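Local coordinates for fiber protein (Human adenovirus 14, PDB 3F0Y) that forms the trimeric knob at the tip of the adenovirus fiber and probably engages the cellular receptor CD46 during attachment to the host cell, at residues A26-M31 against C39-T44; N63-L68 against T192-S197. All coordinates share one frame; numbering follows the deposited sequence.

Contact 1: A26-M31 against C39-T44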
loop_
_atom_site.group_PDB
_atom_site.type_symbol
_atom_site.label_atom_id
_atom_site.label_comp_id
_atom_site.label_asym_id
_atom_site.label_seq_id
_atom_site.Cartn_x
_atom_site.Cartn_y
_atom_site.Cartn_z
ATOM N N ALA A 26 17.218 -17.021 13.976
ATOM C CA ALA A 26 17.257 -15.565 13.906
ATOM C C ALA A 26 18.317 -15.117 12.900
ATOM O O ALA A 26 19.451 -15.601 12.927
ATOM C CB ALA A 26 17.546 -14.979 15.282
ATOM N N ASN A 27 17.934 -14.208 12.006
ATOM C CA ASN A 27 18.826 -13.709 10.957
ATOM C C ASN A 27 19.218 -12.247 11.158
ATOM O O ASN A 27 19.926 -11.670 10.329
ATOM C CB ASN A 27 18.173 -13.887 9.576
ATOM C CG ASN A 27 16.916 -13.037 9.395
ATOM O OD1 ASN A 27 16.499 -12.318 10.302
ATOM N ND2 ASN A 27 16.309 -13.125 8.217
ATOM N N CYS A 28 18.765 -11.658 12.262
ATOM C CA CYS A 28 18.884 -10.223 12.471
ATOM C C CYS A 28 19.232 -9.888 13.920
ATOM O O CYS A 28 18.666 -10.463 14.850
ATOM C CB CYS A 28 17.569 -9.546 12.077
ATOM S SG CYS A 28 17.550 -7.756 12.261
ATOM N N GLN A 29 20.180 -8.970 14.095
ATOM C CA GLN A 29 20.502 -8.415 15.407
ATOM C C GLN A 29 19.945 -6.994 15.480
ATOM O O GLN A 29 20.602 -6.031 15.079
ATOM C CB GLN A 29 22.014 -8.424 15.650
ATOM C CG GLN A 29 22.412 -7.943 17.044
ATOM C CD GLN A 29 23.895 -8.100 17.330
ATOM O OE1 GLN A 29 24.566 -8.962 16.760
ATOM N NE2 GLN A 29 24.412 -7.266 18.224
ATOM N N MET A 30 18.720 -6.882 15.986
ATOM C CA MET A 30 18.012 -5.608 16.048
ATOM C C MET A 30 18.518 -4.711 17.178
ATOM O O MET A 30 18.814 -3.538 16.957
ATOM C CB MET A 30 16.511 -5.856 16.222
ATOM C CG MET A 30 15.646 -4.639 15.950
ATOM S SD MET A 30 15.544 -4.245 14.198
ATOM C CE MET A 30 14.401 -5.507 13.642
ATOM N N MET A 31 18.611 -5.263 18.385
ATOM C CA MET A 31 18.938 -4.465 19.569
ATOM C C MET A 31 20.444 -4.276 19.736
ATOM O O MET A 31 21.230 -5.182 19.449
ATOM C CB MET A 31 18.370 -5.121 20.825
ATOM C CG MET A 31 16.872 -5.336 20.784
ATOM S SD MET A 31 16.230 -5.987 22.333
ATOM C CE MET A 31 17.018 -7.589 22.400
ATOM N N CYS A 39 16.287 -11.702 16.482
ATOM C CA CYS A 39 14.993 -11.777 15.807
ATOM C C CYS A 39 15.119 -12.229 14.356
ATOM O O CYS A 39 16.219 -12.303 13.803
ATOM C CB CYS A 39 14.289 -10.416 15.850
ATOM S SG CYS A 39 15.090 -9.142 14.857
ATOM N N LYS A 40 13.975 -12.536 13.755
ATOM C CA LYS A 40 13.894 -12.819 12.328
ATOM C C LYS A 40 13.345 -11.584 11.621
ATOM O O LYS A 40 12.207 -11.182 11.868
ATOM C CB LYS A 40 12.970 -14.006 12.063
ATOM C CG LYS A 40 13.319 -15.270 12.826
ATOM C CD LYS A 40 12.251 -16.331 12.622
ATOM C CE LYS A 40 12.465 -17.527 13.535
ATOM N NZ LYS A 40 11.528 -18.636 13.209
ATOM N N LEU A 41 14.161 -10.973 10.766
ATOM C CA LEU A 41 13.694 -9.899 9.897
ATOM C C LEU A 41 13.174 -10.544 8.623
ATOM O O LEU A 41 13.924 -11.210 7.907
ATOM C CB LEU A 41 14.825 -8.920 9.573
ATOM C CG LEU A 41 14.472 -7.722 8.683
ATOM C CD1 LEU A 41 13.507 -6.781 9.395
ATOM C CD2 LEU A 41 15.731 -6.979 8.261
ATOM N N ILE A 42 11.882 -10.367 8.360
ATOM C CA ILE A 42 11.272 -10.836 7.125
ATOM C C ILE A 42 11.184 -9.637 6.186
ATOM O O ILE A 42 10.429 -8.698 6.437
ATOM C CB ILE A 42 9.868 -11.436 7.361
ATOM C CG1 ILE A 42 9.887 -12.442 8.519
ATOM C CG2 ILE A 42 9.358 -12.107 6.091
ATOM C CD1 ILE A 42 10.849 -13.597 8.324
ATOM N N LEU A 43 11.987 -9.659 5.125
ATOM C CA LEU A 43 12.033 -8.566 4.163
ATOM C C LEU A 43 11.879 -9.122 2.759
ATOM O O LEU A 43 12.599 -10.039 2.373
ATOM C CB LEU A 43 13.357 -7.808 4.273
ATOM C CG LEU A 43 13.531 -6.624 3.318
ATOM C CD1 LEU A 43 12.470 -5.558 3.578
ATOM C CD2 LEU A 43 14.929 -6.041 3.435
ATOM N N THR A 44 10.934 -8.561 2.008
ATOM C CA THR A 44 10.699 -8.949 0.624
ATOM C C THR A 44 10.687 -7.698 -0.243
ATOM O O THR A 44 9.861 -6.803 -0.044
ATOM C CB THR A 44 9.358 -9.697 0.474
ATOM O OG1 THR A 44 9.314 -10.787 1.403
ATOM C CG2 THR A 44 9.185 -10.225 -0.947
#
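Asn27 lays its carboxamide alongside the backbone of Leu41 and is bonded to it at both ends. Its OD1 accepts from Leu41 N at 2.7 Å, in the carbonyl plane and on a lone pair, with an N-H...O angle of 156°. Its ND2 donates an N-H to Leu41 O at 3.1 Å; this bond is straighter, 169°, and the acceptor lies almost in the amide plane. Two bonds to one residue fix the rotation of the amide, which reaches the strand because CG sits between the backbone N and the carbonyl carbon (chi1 65°). The amide takes the place of the N-H and C=O that a strand residue would offer in a hydrogen-bonded pair. Next to it, Cys28 and Cys39 form a single antiparallel hydrogen-bonded bridge, in which Cys39 N donates to Cys28 O at 3.1 Å. In return, Cys39 O receives weak bonds from both Asn27 N and Cys28 N, so two residues of the loop face one of the strand: a classic beta bulge, with the extra residue in the loop, set against strand 39-48 of the knob's antiparallel sandwich. The side chains of the bulge add buried apolar contacts. Cys28 CB rests 3.7 Å from Cys39 SG and 3.8 Å from Leu41 CB; its SG is 3.8 Å from Cys39 SG, too far for a disulfide. Met30, bent at chi2 and chi3, meets the same Cys39 sulfur with both CB and CE, the methyl at 3.9 Å. Lys40 points away from the loop backbone, its CG passing Ala26 CA, and its extended chain carries NZ to Pro23 O and Asn22 OD1.

Contact 2: N63-L68 against T192-S197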
loop_
_atom_site.group_PDB
_atom_site.type_symbol
_atom_site.label_atom_id
_atom_site.label_comp_id
_atom_site.label_asym_id
_atom_site.label_seq_id
_atom_site.Cartn_x
_atom_site.Cartn_y
_atom_site.Cartn_z
ATOM N N ASN A 63 14.622 -13.325 24.327
ATOM C CA ASN A 63 13.734 -12.930 25.414
ATOM C C ASN A 63 13.667 -11.413 25.567
ATOM O O ASN A 63 12.581 -10.844 25.674
ATOM C CB ASN A 63 14.180 -13.561 26.734
ATOM C CG ASN A 63 13.268 -13.193 27.889
ATOM O OD1 ASN A 63 13.708 -12.603 28.879
ATOM N ND2 ASN A 63 11.986 -13.521 27.760
ATOM N N ASN A 64 14.831 -10.767 25.571
ATOM C CA ASN A 64 14.905 -9.316 25.742
ATOM C C ASN A 64 14.177 -8.549 24.644
ATOM O O ASN A 64 13.541 -7.531 24.918
ATOM C CB ASN A 64 16.363 -8.851 25.831
ATOM C CG ASN A 64 16.999 -9.167 27.175
ATOM O OD1 ASN A 64 16.338 -9.651 28.095
ATOM N ND2 ASN A 64 18.292 -8.887 27.295
ATOM N N PHE A 65 14.269 -9.035 23.409
ATOM C CA PHE A 65 13.545 -8.417 22.300
ATOM C C PHE A 65 12.041 -8.635 22.431
ATOM O O PHE A 65 11.257 -7.701 22.263
ATOM C CB PHE A 65 14.031 -8.949 20.951
ATOM C CG PHE A 65 13.392 -8.267 19.778
ATOM C CD1 PHE A 65 13.779 -6.986 19.412
ATOM C CD2 PHE A 65 12.388 -8.894 19.056
ATOM C CE1 PHE A 65 13.184 -6.344 18.334
ATOM C CE2 PHE A 65 11.787 -8.259 17.975
ATOM C CZ PHE A 65 12.189 -6.982 17.613
ATOM N N ASN A 66 11.645 -9.870 22.728
ATOM C CA ASN A 66 10.236 -10.202 22.917
ATOM C C ASN A 66 9.601 -9.448 24.081
ATOM O O ASN A 66 8.427 -9.090 24.024
ATOM C CB ASN A 66 10.058 -11.712 23.113
ATOM C CG ASN A 66 10.243 -12.492 21.825
ATOM O OD1 ASN A 66 10.033 -11.965 20.734
ATOM N ND2 ASN A 66 10.627 -13.755 21.945
ATOM N N MET A 67 10.390 -9.193 25.123
ATOM C CA MET A 67 9.901 -8.466 26.293
ATOM C C MET A 67 9.773 -6.958 26.069
ATOM O O MET A 67 9.252 -6.256 26.935
ATOM C CB MET A 67 10.796 -8.744 27.506
ATOM C CG MET A 67 10.614 -10.139 28.094
ATOM S SD MET A 67 8.961 -10.432 28.752
ATOM C CE MET A 67 8.956 -9.319 30.157
ATOM N N LEU A 68 10.232 -6.456 24.920
ATOM C CA LEU A 68 10.036 -5.044 24.572
ATOM C C LEU A 68 8.549 -4.685 24.519
ATOM O O LEU A 68 8.178 -3.534 24.747
ATOM C CB LEU A 68 10.705 -4.698 23.237
ATOM C CG LEU A 68 12.231 -4.797 23.166
ATOM C CD1 LEU A 68 12.712 -4.400 21.779
ATOM C CD2 LEU A 68 12.908 -3.941 24.232
ATOM N N THR A 192 4.727 -12.778 24.931
ATOM C CA THR A 192 5.182 -14.034 24.341
ATOM C C THR A 192 6.222 -13.750 23.260
ATOM O O THR A 192 7.424 -13.830 23.518
ATOM C CB THR A 192 4.007 -14.848 23.755
ATOM O OG1 THR A 192 3.272 -14.038 22.828
ATOM C CG2 THR A 192 3.079 -15.316 24.860
ATOM N N THR A 193 5.761 -13.400 22.064
ATOM C CA THR A 193 6.649 -13.103 20.946
ATOM C C THR A 193 6.284 -11.759 20.337
ATOM O O THR A 193 5.121 -11.515 20.016
ATOM C CB THR A 193 6.554 -14.183 19.849
ATOM O OG1 THR A 193 6.785 -15.471 20.426
ATOM C CG2 THR A 193 7.582 -13.931 18.747
ATOM N N LEU A 194 7.285 -10.893 20.186
ATOM C CA LEU A 194 7.102 -9.618 19.508
ATOM C C LEU A 194 7.039 -9.861 18.005
ATOM O O LEU A 194 8.058 -10.142 17.370
ATOM C CB LEU A 194 8.242 -8.652 19.849
ATOM C CG LEU A 194 8.272 -7.297 19.131
ATOM C CD1 LEU A 194 6.876 -6.710 18.965
ATOM C CD2 LEU A 194 9.180 -6.325 19.879
ATOM N N VAL A 195 5.833 -9.777 17.453
ATOM C CA VAL A 195 5.618 -9.875 16.017
ATOM C C VAL A 195 4.976 -8.582 15.529
ATOM O O VAL A 195 3.969 -8.143 16.080
ATOM C CB VAL A 195 4.690 -11.054 15.661
ATOM C CG1 VAL A 195 4.352 -11.048 14.170
ATOM C CG2 VAL A 195 5.329 -12.375 16.061
ATOM N N THR A 196 5.565 -7.967 14.508
ATOM C CA THR A 196 4.936 -6.824 13.850
ATOM C C THR A 196 4.182 -7.333 12.627
ATOM O O THR A 196 4.605 -8.298 11.990
ATOM C CB THR A 196 5.969 -5.752 13.427
ATOM O OG1 THR A 196 6.844 -6.277 12.421
ATOM C CG2 THR A 196 6.788 -5.283 14.626
ATOM N N SER A 197 3.054 -6.702 12.312
ATOM C CA SER A 197 2.323 -7.030 11.093
ATOM C C SER A 197 3.103 -6.472 9.905
ATOM O O SER A 197 3.862 -5.516 10.064
ATOM C CB SER A 197 0.902 -6.464 11.129
ATOM O OG SER A 197 0.904 -5.053 11.235
#
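Leu194 puts its CD2 methyl over one face of the Phe65 ring, 4.0 Å from the centroid and 22° off the ring normal. This is a CH-pi contact displaced toward the rim, as the near-equal approaches of CD2 to Phe65 CE2 and CZ, both 3.8 Å, confirm. The two side chains cross at about a right angle. With CG of Leu194 anti to the backbone N, the methyl also comes to 3.4 Å from Phe65 O and 4.0 Å from Leu68 CB, so one methyl touches both Phe65 and Leu68. The polar link is made by Asn66, whose OD1 accepts from Leu194 N at 3.0 Å. The N-H points well at the oxygen, 161°, but the donor stands 50° out of the carbonyl plane, not on a lone pair. Thr193 CG2 flanks the same oxygen, while Thr192 O packs against Asn66 CB at 3.4 Å. The loop leading to strand 199-204 is thereby held against helix 63-66, which follows strand 51-60. The loop bonds through its backbone to strand 51-60, Leu194 with Gly60 and Thr196 with Val58. Phe65 meets Phe76 of strand 73-82 edge-to-face, and Leu194 reaches both Phe76 and Tyr144 of strand 137-145, so the contact rests on strands 73-82 and 137-145 of the second sheet.

Overall arrangement
From the N terminus, the chain leaves strand 16-18 and enters the loop holding 26-31; contact 1 then closes a short excursion, with seven residues between its segments, onto strand 39-48. Strand 51-60 follows, and helix 63-66 opens contact 2, which closes only after 123 intervening residues, among them the four strands of the second sheet, when the chain returns at 192-197 ahead of strand 199-204. The two contacts are therefore in series, neither nested nor crossed. Their centres lie 12 Å apart and they touch: Met31 CE is 3.3 Å from Phe65 N, and Met30 CG is 3.8 Å from Phe65 CE1. Strand 73-82 borders both, through Phe76.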